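Local coordinates for protein DR2417 (Deinococcus radiodurans, PDB 4XWW) that degrades RNA as a dimeric, metal-dependent RNase J, probably as a 5'-3' exonuclease with possible endonuclease activity in rRNA maturation and mRNA decay, at residues A[137-140]-A[144-147]; A[258-263]-A[288-293]; A[454-459]-A[469-474]. All blocks are in the same frame, centred on the assembly; numbering follows the deposited sequence.

The three contacts belong to separate parts of the chain and follow one another in series, none touching another. Interaction 1 is a hairpin at the outer edge of a metallo-beta-lactamase sheet, its nearest atom about 20 Å from the bound RNA. Interaction 2 lies on the surface of the beta-CASP domain, its nearest atom about 14 Å from the RNA and its centre about 42 Å from that of interaction 1. Interaction 3, about 9 Å from the RNA at its nearest atom, holds a manganese ligand and meets the second subunit; its centre is about 45 Å from that of interaction 2, across the chain's centre. None of the three supplies a ligand to the two zinc ions.

Interaction 1 (A[137-140]-A[144-147]); sequences EVRF and FVAE
Val-138 N gives the shortest hydrogen bond of this contact, 2.8 Å to Ala-146 O, and Ala-146 N returns a bond to Val-138 O, which closes the ring of an antiparallel hydrogen-bonded pair. Phe-140 and Phe-144 form the next such pair: Phe-140 N donates to Phe-144 O at 2.9 Å, whereas the return bond from Phe-144 N to Phe-140 O is weak, just where the chain turns. The non-hydrogen-bonded pairs add CA-H...O contacts: Val-145 CA points at Val-138 O (3.4 Å) between the two hydrogen-bonded pairs, and Glu-137 CA at Ala-146 O (3.2 Å) at the end far from the turn. The result is a beta hairpin on the edge of a metallo-beta-lactamase sheet. On the face of Phe-140 and Ala-146, Phe-140 CE2 brings its ring edge to Ala-146 CB, 3.8 Å away. Phe-140 CB also packs on Phe-144 CB, but the Phe-144 ring then leads away toward Phe-37 and Val-44 of the facing sheet. On the other face Arg-139 bends at chi3 (-82°), which folds its guanidinium back over Val-145; CG2 of that valine lies under one face, off centre, 3.5 Å from Arg-139 NH2. Glu-137 and Glu-147 stack their carboxylates with planes 17° apart, Glu-137 OE1 and Glu-147 OE1 being 4.0 Å from each other. Lys-164 bridges both acids, through Glu-137 OE2 and Glu-147 OE1, and Arg-194 also reaches Glu-147 OE1. These cations probably offset the repulsion between the paired acids, so one face of the hairpin carries a charged network while the other is apolar and faces the core.

Interaction 2 (A[258-263]-A[288-293]); sequences LAHRQG and PPEPFL
The last turn of helix 249-261 runs past an irregular segment, 288-293, with His-260 CA and Pro-289 CA, the nearest such pair, 6.9 Å apart. A Schellman motif ends the helix: Gly-263, at positive phi (74°), is its C-prime residue, and Gly-263 N bonds back to His-260 O. Two residues of the irregular segment meet the imidazole of His-260. From His-260 ND1 a hydrogen bond of 2.6 Å runs to Glu-290 OE1, bent to 148° at the hydrogen. The oxygen lies near the plane of the ring, at its edge, yet the ring nitrogen meets the carboxylate from above its plane; the two flat groups stand almost perpendicular, 81° apart. Glu-290 reaches this position with its chain extended beyond CG, and CG itself passes 3.4 Å from His-260 ND1. Pro-289 completes the contact with carbon alone: its CB lies over one face of the imidazole, toward the rim, and its CG is 3.9 Å from His-260 CB. His-260 turns CG anti to its own N (chi1 -177°), which carries the ring out from the helix to the proline and the glutamate. A charged carboxylate this close would probably help to hold a proton on ND1. The other oxygen, Glu-290 OE2, has a long, weak ion pair with Arg-265. This is a surface contact of the beta-CASP domain. Around it, Pro-289 also packs on Leu-256 and Asp-257 of the same helix, Leu-258 packs on helix 222-234, and Leu-293 joins its backbone to Val-266 in strand 265-269.

Interaction 3 (A[454-459]-A[469-474]); sequences YVDGLG and LDRVNL. With MN (manganese (II) ion), chain G.
Asp-456 and Arg-471 form an end-on salt bridge beside a manganese site, between the end of strand 452-456 and helix 465-477. The carboxylate divides its work: Asp-456 OD1 binds the manganese ion at 2.2 Å, while Asp-456 OD2 takes hydrogen bonds from both Arg-471 NH1 and Arg-471 NH2, each 3.0 Å long. The oxygen sits in the guanidinium plane, at the edge, and is met nearly along its C-O axis; the two nitrogens approach from opposite faces of the carboxylate, whose plane is turned 82° from that of the guanidinium. Extended from CG to NE, the arginine spans the distance to the strand, where the nearest CA atoms, those of Asp-456 and Arg-471, are 13.2 Å apart. With metal and arginine both drawing on it, the carboxylate is probably held as an anion. Gly-59 O is a further manganese ligand. In the next shell Met-58 O accepts a bond from Arg-471 NH1, and Arg-471 NE donates to Gly-498 O of the second subunit, which ties this pair to the dimer interface. A type II' beta turn from Asp-456 to Gly-459 leads from strand 452-456 into strand 459-460; its Gly-457 N donates to Asp-61 OD2, outside the turn, and Asp-456 O receives Arg-549 NH1 of the second subunit. Gly-459 N closes the turn on Asp-456 O at 3.2 Å, and Asp-456 N returns a bond of 2.9 Å to Gly-459 O.

Interaction 1 (A[137-140]-A[144-147])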
loop_
_atom_site.group_PDB
_atom_site.type_symbol
_atom_site.label_atom_id
_atom_site.label_comp_id
_atom_site.label_asym_id
_atom_site.label_seq_id
_atom_site.Cartn_x
_atom_site.Cartn_y
_atom_site.Cartn_z
ATOM N N GLU A 137 32.946 -26.143 -10.226
ATOM C CA GLU A 137 33.810 -25.307 -9.410
ATOM C C GLU A 137 34.595 -24.400 -10.329
ATOM O O GLU A 137 35.322 -24.875 -11.211
ATOM C CB GLU A 137 34.772 -26.144 -8.566
ATOM C CG GLU A 137 34.151 -26.806 -7.351
ATOM C CD GLU A 137 35.185 -27.493 -6.467
ATOM O OE1 GLU A 137 35.090 -28.726 -6.287
ATOM O OE2 GLU A 137 36.089 -26.801 -5.950
ATOM N N VAL A 138 34.493 -23.096 -10.113
ATOM C CA VAL A 138 35.115 -22.150 -11.024
ATOM C C VAL A 138 36.145 -21.298 -10.288
ATOM O O VAL A 138 35.956 -20.995 -9.125
ATOM C CB VAL A 138 34.029 -21.289 -11.688
ATOM C CG1 VAL A 138 34.612 -20.034 -12.275
ATOM C CG2 VAL A 138 33.320 -22.110 -12.749
ATOM N N ARG A 139 37.245 -20.940 -10.947
ATOM C CA ARG A 139 38.290 -20.165 -10.279
ATOM C C ARG A 139 38.302 -18.675 -10.672
ATOM O O ARG A 139 38.167 -18.324 -11.851
ATOM C CB ARG A 139 39.669 -20.784 -10.559
ATOM C CG ARG A 139 40.803 -20.042 -9.889
ATOM C CD ARG A 139 42.138 -20.776 -10.027
ATOM N NE ARG A 139 42.301 -21.843 -9.044
ATOM C CZ ARG A 139 42.506 -21.641 -7.746
ATOM N NH1 ARG A 139 42.554 -20.409 -7.258
ATOM N NH2 ARG A 139 42.650 -22.676 -6.929
ATOM N N PHE A 140 38.475 -17.805 -9.678
ATOM C CA PHE A 140 38.656 -16.369 -9.908
ATOM C C PHE A 140 39.999 -15.941 -9.325
ATOM O O PHE A 140 40.160 -15.904 -8.105
ATOM C CB PHE A 140 37.534 -15.523 -9.266
ATOM C CG PHE A 140 36.142 -15.920 -9.657
ATOM C CD1 PHE A 140 35.512 -15.332 -10.748
ATOM C CD2 PHE A 140 35.440 -16.851 -8.911
ATOM C CE1 PHE A 140 34.217 -15.705 -11.114
ATOM C CE2 PHE A 140 34.146 -17.215 -9.258
ATOM C CZ PHE A 140 33.533 -16.639 -10.361
ATOM N N PHE A 144 40.248 -17.146 -5.004
ATOM C CA PHE A 144 38.843 -17.534 -4.965
ATOM C C PHE A 144 38.513 -18.753 -5.815
ATOM O O PHE A 144 38.899 -18.830 -6.988
ATOM C CB PHE A 144 37.961 -16.378 -5.443
ATOM C CG PHE A 144 37.974 -15.181 -4.549
ATOM C CD1 PHE A 144 37.259 -15.180 -3.363
ATOM C CD2 PHE A 144 38.653 -14.034 -4.918
ATOM C CE1 PHE A 144 37.248 -14.063 -2.547
ATOM C CE2 PHE A 144 38.643 -12.911 -4.106
ATOM C CZ PHE A 144 37.936 -12.928 -2.921
ATOM N N VAL A 145 37.775 -19.688 -5.223
ATOM C CA VAL A 145 37.111 -20.745 -5.976
ATOM C C VAL A 145 35.645 -20.821 -5.560
ATOM O O VAL A 145 35.336 -20.833 -4.358
ATOM C CB VAL A 145 37.782 -22.108 -5.766
ATOM C CG1 VAL A 145 36.992 -23.201 -6.467
ATOM C CG2 VAL A 145 39.231 -22.070 -6.253
ATOM N N ALA A 146 34.741 -20.841 -6.543
ATOM C CA ALA A 146 33.307 -20.898 -6.253
ATOM C C ALA A 146 32.708 -22.212 -6.732
ATOM O O ALA A 146 32.939 -22.615 -7.869
ATOM C CB ALA A 146 32.583 -19.719 -6.904
ATOM N N GLU A 147 31.940 -22.862 -5.858
ATOM C CA GLU A 147 31.270 -24.115 -6.166
ATOM C C GLU A 147 29.755 -23.936 -6.124
ATOM O O GLU A 147 29.203 -23.540 -5.095
ATOM C CB GLU A 147 31.689 -25.211 -5.177
ATOM C CG GLU A 147 31.101 -26.584 -5.541
ATOM C CD GLU A 147 31.425 -27.678 -4.529
ATOM O OE1 GLU A 147 32.304 -27.469 -3.673
ATOM O OE2 GLU A 147 30.776 -28.742 -4.578
#

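Interaction 2 (A[258-263]-A[288-293])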
loop_
_atom_site.group_PDB
_atom_site.type_symbol
_atom_site.label_atom_id
_atom_site.label_comp_id
_atom_site.label_asym_id
_atom_site.label_seq_id
_atom_site.Cartn_x
_atom_site.Cartn_y
_atom_site.Cartn_z
ATOM N N LEU A 258 -1.744 -29.955 -15.769
ATOM C CA LEU A 258 -3.106 -30.182 -15.277
ATOM C C LEU A 258 -4.143 -29.757 -16.304
ATOM O O LEU A 258 -5.207 -30.360 -16.387
ATOM C CB LEU A 258 -3.358 -29.464 -13.947
ATOM C CG LEU A 258 -3.483 -27.943 -13.917
ATOM C CD1 LEU A 258 -4.938 -27.475 -14.154
ATOM C CD2 LEU A 258 -2.942 -27.435 -12.585
ATOM N N ALA A 259 -3.830 -28.735 -17.097
ATOM C CA ALA A 259 -4.743 -28.300 -18.158
ATOM C C ALA A 259 -4.977 -29.424 -19.150
ATOM O O ALA A 259 -6.107 -29.693 -19.554
ATOM C CB ALA A 259 -4.198 -27.068 -18.875
ATOM N N HIS A 260 -3.900 -30.082 -19.548
ATOM C CA HIS A 260 -4.016 -31.215 -20.448
ATOM C C HIS A 260 -4.896 -32.307 -19.836
ATOM O O HIS A 260 -5.789 -32.838 -20.499
ATOM C CB HIS A 260 -2.631 -31.765 -20.779
ATOM C CG HIS A 260 -2.655 -32.896 -21.752
ATOM N ND1 HIS A 260 -2.930 -32.720 -23.089
ATOM C CD2 HIS A 260 -2.456 -34.225 -21.578
ATOM C CE1 HIS A 260 -2.894 -33.890 -23.701
ATOM N NE2 HIS A 260 -2.609 -34.818 -22.805
ATOM N N ARG A 261 -4.652 -32.641 -18.570
ATOM C CA ARG A 261 -5.443 -33.680 -17.912
ATOM C C ARG A 261 -6.910 -33.275 -17.835
ATOM O O ARG A 261 -7.807 -34.117 -17.864
ATOM C CB ARG A 261 -4.901 -33.983 -16.511
ATOM C CG ARG A 261 -3.510 -34.633 -16.517
ATOM C CD ARG A 261 -3.099 -35.123 -15.130
ATOM N NE ARG A 261 -2.966 -34.063 -14.125
ATOM C CZ ARG A 261 -1.833 -33.417 -13.875
ATOM N NH1 ARG A 261 -0.743 -33.695 -14.585
ATOM N NH2 ARG A 261 -1.778 -32.489 -12.928
ATOM N N GLN A 262 -7.159 -31.977 -17.759
ATOM C CA GLN A 262 -8.527 -31.517 -17.589
ATOM C C GLN A 262 -9.199 -31.131 -18.902
ATOM O O GLN A 262 -10.289 -30.574 -18.898
ATOM C CB GLN A 262 -8.578 -30.334 -16.612
ATOM C CG GLN A 262 -8.149 -30.695 -15.193
ATOM C CD GLN A 262 -8.853 -31.929 -14.664
ATOM O OE1 GLN A 262 -10.045 -32.125 -14.900
ATOM N NE2 GLN A 262 -8.115 -32.773 -13.942
ATOM N N GLY A 263 -8.564 -31.446 -20.026
ATOM C CA GLY A 263 -9.194 -31.213 -21.317
ATOM C C GLY A 263 -9.253 -29.762 -21.767
ATOM O O GLY A 263 -10.095 -29.399 -22.600
ATOM N N PRO A 288 5.405 -27.868 -22.995
ATOM C CA PRO A 288 3.947 -27.911 -23.121
ATOM C C PRO A 288 3.519 -29.240 -23.731
ATOM O O PRO A 288 4.034 -29.615 -24.780
ATOM C CB PRO A 288 3.625 -26.737 -24.059
ATOM C CG PRO A 288 4.861 -25.890 -24.072
ATOM C CD PRO A 288 6.007 -26.808 -23.815
ATOM N N PRO A 289 2.600 -29.948 -23.066
ATOM C CA PRO A 289 2.154 -31.263 -23.533
ATOM C C PRO A 289 1.326 -31.147 -24.814
ATOM O O PRO A 289 1.245 -32.093 -25.596
ATOM C CB PRO A 289 1.320 -31.794 -22.363
ATOM C CG PRO A 289 0.952 -30.584 -21.555
ATOM C CD PRO A 289 2.057 -29.605 -21.739
ATOM N N GLU A 290 0.699 -29.993 -25.005
ATOM C CA GLU A 290 0.073 -29.646 -26.275
ATOM C C GLU A 290 0.522 -28.246 -26.648
ATOM O O GLU A 290 0.793 -27.431 -25.761
ATOM C CB GLU A 290 -1.457 -29.698 -26.193
ATOM C CG GLU A 290 -2.042 -31.069 -25.911
ATOM C CD GLU A 290 -3.560 -31.036 -25.795
ATOM O OE1 GLU A 290 -4.077 -30.949 -24.658
ATOM O OE2 GLU A 290 -4.236 -31.094 -26.841
ATOM N N PRO A 291 0.592 -27.953 -27.954
ATOM C CA PRO A 291 0.960 -26.604 -28.398
ATOM C C PRO A 291 0.098 -25.496 -27.783
ATOM O O PRO A 291 -1.120 -25.671 -27.635
ATOM C CB PRO A 291 0.744 -26.672 -29.904
ATOM C CG PRO A 291 1.041 -28.121 -30.243
ATOM C CD PRO A 291 0.546 -28.920 -29.076
ATOM N N PHE A 292 0.722 -24.376 -27.418
ATOM C CA PHE A 292 -0.039 -23.172 -27.076
ATOM C C PHE A 292 -0.951 -22.762 -28.228
ATOM O O PHE A 292 -0.599 -22.925 -29.403
ATOM C CB PHE A 292 0.894 -22.007 -26.742
ATOM C CG PHE A 292 1.755 -22.242 -25.543
ATOM C CD1 PHE A 292 1.207 -22.671 -24.344
ATOM C CD2 PHE A 292 3.114 -22.033 -25.615
ATOM C CE1 PHE A 292 2.022 -22.889 -23.234
ATOM C CE2 PHE A 292 3.931 -22.252 -24.512
ATOM C CZ PHE A 292 3.381 -22.678 -23.324
ATOM N N LEU A 293 -2.122 -22.226 -27.892
ATOM C CA LEU A 293 -3.038 -21.658 -28.880
ATOM C C LEU A 293 -3.134 -20.144 -28.711
ATOM O O LEU A 293 -2.756 -19.615 -27.668
ATOM C CB LEU A 293 -4.435 -22.277 -28.755
ATOM C CG LEU A 293 -4.663 -23.752 -29.075
ATOM C CD1 LEU A 293 -6.149 -24.094 -28.978
ATOM C CD2 LEU A 293 -4.140 -24.086 -30.450
#

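Interaction 3 (A[454-459]-A[469-474])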
loop_
_atom_site.group_PDB
_atom_site.type_symbol
_atom_site.label_atom_id
_atom_site.label_comp_id
_atom_site.label_asym_id
_atom_site.label_seq_id
_atom_site.Cartn_x
_atom_site.Cartn_y
_atom_site.Cartn_z
ATOM N N TYR A 454 18.445 6.205 -9.837
ATOM C CA TYR A 454 17.127 6.069 -10.446
ATOM C C TYR A 454 17.178 6.032 -11.966
ATOM O O TYR A 454 17.942 6.756 -12.595
ATOM C CB TYR A 454 16.204 7.210 -10.006
ATOM C CG TYR A 454 16.075 7.336 -8.507
ATOM C CD1 TYR A 454 16.026 6.211 -7.698
ATOM C CD2 TYR A 454 16.021 8.581 -7.900
ATOM C CE1 TYR A 454 15.913 6.317 -6.325
ATOM C CE2 TYR A 454 15.904 8.700 -6.532
ATOM C CZ TYR A 454 15.853 7.565 -5.748
ATOM O OH TYR A 454 15.741 7.691 -4.383
ATOM N N VAL A 455 16.348 5.172 -12.541
ATOM C CA VAL A 455 16.135 5.135 -13.981
ATOM C C VAL A 455 14.716 5.618 -14.284
ATOM O O VAL A 455 13.746 5.105 -13.734
ATOM C CB VAL A 455 16.337 3.721 -14.547
ATOM C CG1 VAL A 455 16.081 3.702 -16.046
ATOM C CG2 VAL A 455 17.750 3.232 -14.245
ATOM N N ASP A 456 14.615 6.615 -15.150
ATOM C CA ASP A 456 13.333 7.214 -15.505
ATOM C C ASP A 456 13.345 7.480 -16.998
ATOM O O ASP A 456 13.985 8.416 -17.453
ATOM C CB ASP A 456 13.114 8.506 -14.728
ATOM C CG ASP A 456 11.658 8.944 -14.705
ATOM O OD1 ASP A 456 10.832 8.359 -15.434
ATOM O OD2 ASP A 456 11.360 9.897 -13.968
ATOM N N GLY A 457 12.669 6.631 -17.761
ATOM C CA GLY A 457 12.749 6.712 -19.204
ATOM C C GLY A 457 14.128 6.280 -19.664
ATOM O O GLY A 457 14.598 5.196 -19.319
ATOM N N LEU A 458 14.781 7.135 -20.439
ATOM C CA LEU A 458 16.127 6.860 -20.924
ATOM C C LEU A 458 17.168 7.398 -19.953
ATOM O O LEU A 458 18.352 7.058 -20.038
ATOM C CB LEU A 458 16.329 7.482 -22.305
ATOM C CG LEU A 458 15.429 6.982 -23.431
ATOM C CD1 LEU A 458 15.492 7.948 -24.602
ATOM C CD2 LEU A 458 15.852 5.585 -23.859
ATOM N N GLY A 459 16.718 8.245 -19.036
ATOM C CA GLY A 459 17.599 8.886 -18.084
ATOM C C GLY A 459 18.041 7.958 -16.968
ATOM O O GLY A 459 17.228 7.293 -16.324
ATOM N N LEU A 469 11.410 15.055 -4.518
ATOM C CA LEU A 469 10.800 15.860 -3.468
ATOM C C LEU A 469 9.899 16.920 -4.079
ATOM O O LEU A 469 8.809 17.198 -3.574
ATOM C CB LEU A 469 11.880 16.501 -2.594
ATOM C CG LEU A 469 11.468 17.424 -1.446
ATOM C CD1 LEU A 469 12.532 17.394 -0.365
ATOM C CD2 LEU A 469 11.255 18.858 -1.923
ATOM N N ASP A 470 10.370 17.514 -5.167
ATOM C CA ASP A 470 9.573 18.460 -5.924
ATOM C C ASP A 470 8.318 17.768 -6.452
ATOM O O ASP A 470 7.223 18.316 -6.358
ATOM C CB ASP A 470 10.388 19.066 -7.073
ATOM C CG ASP A 470 11.503 19.988 -6.583
ATOM O OD1 ASP A 470 11.527 20.319 -5.378
ATOM O OD2 ASP A 470 12.350 20.391 -7.406
ATOM N N ARG A 471 8.475 16.556 -6.986
ATOM C CA ARG A 471 7.327 15.774 -7.459
ATOM C C ARG A 471 6.292 15.544 -6.352
ATOM O O ARG A 471 5.082 15.660 -6.599
ATOM C CB ARG A 471 7.787 14.427 -8.044
ATOM C CG ARG A 471 8.410 14.547 -9.438
ATOM C CD ARG A 471 8.860 13.200 -10.003
ATOM N NE ARG A 471 9.597 13.383 -11.254
ATOM C CZ ARG A 471 10.176 12.404 -11.941
ATOM N NH1 ARG A 471 10.109 11.152 -11.508
ATOM N NH2 ARG A 471 10.823 12.683 -13.068
ATOM N N VAL A 472 6.754 15.249 -5.137
ATOM C CA VAL A 472 5.837 15.013 -4.024
ATOM C C VAL A 472 5.025 16.265 -3.750
ATOM O O VAL A 472 3.792 16.231 -3.703
ATOM C CB VAL A 472 6.561 14.602 -2.728
ATOM C CG1 VAL A 472 5.540 14.351 -1.618
ATOM C CG2 VAL A 472 7.420 13.363 -2.952
ATOM N N ASN A 473 5.732 17.374 -3.580
ATOM C CA ASN A 473 5.094 18.647 -3.295
ATOM C C ASN A 473 4.063 18.999 -4.355
ATOM O O ASN A 473 2.950 19.403 -4.029
ATOM C CB ASN A 473 6.143 19.747 -3.172
ATOM C CG ASN A 473 6.898 19.672 -1.866
ATOM O OD1 ASN A 473 6.339 19.280 -0.842
ATOM N ND2 ASN A 473 8.174 20.038 -1.892
ATOM N N LEU A 474 4.415 18.808 -5.621
ATOM C CA LEU A 474 3.468 19.051 -6.701
ATOM C C LEU A 474 2.257 18.125 -6.603
ATOM O O LEU A 474 1.122 18.558 -6.787
ATOM C CB LEU A 474 4.145 18.881 -8.058
ATOM C CG LEU A 474 5.251 19.900 -8.328
ATOM C CD1 LEU A 474 5.906 19.670 -9.687
ATOM C CD2 LEU A 474 4.681 21.304 -8.227
HETATM MN MN MN G . 8.699 8.008 -15.785
#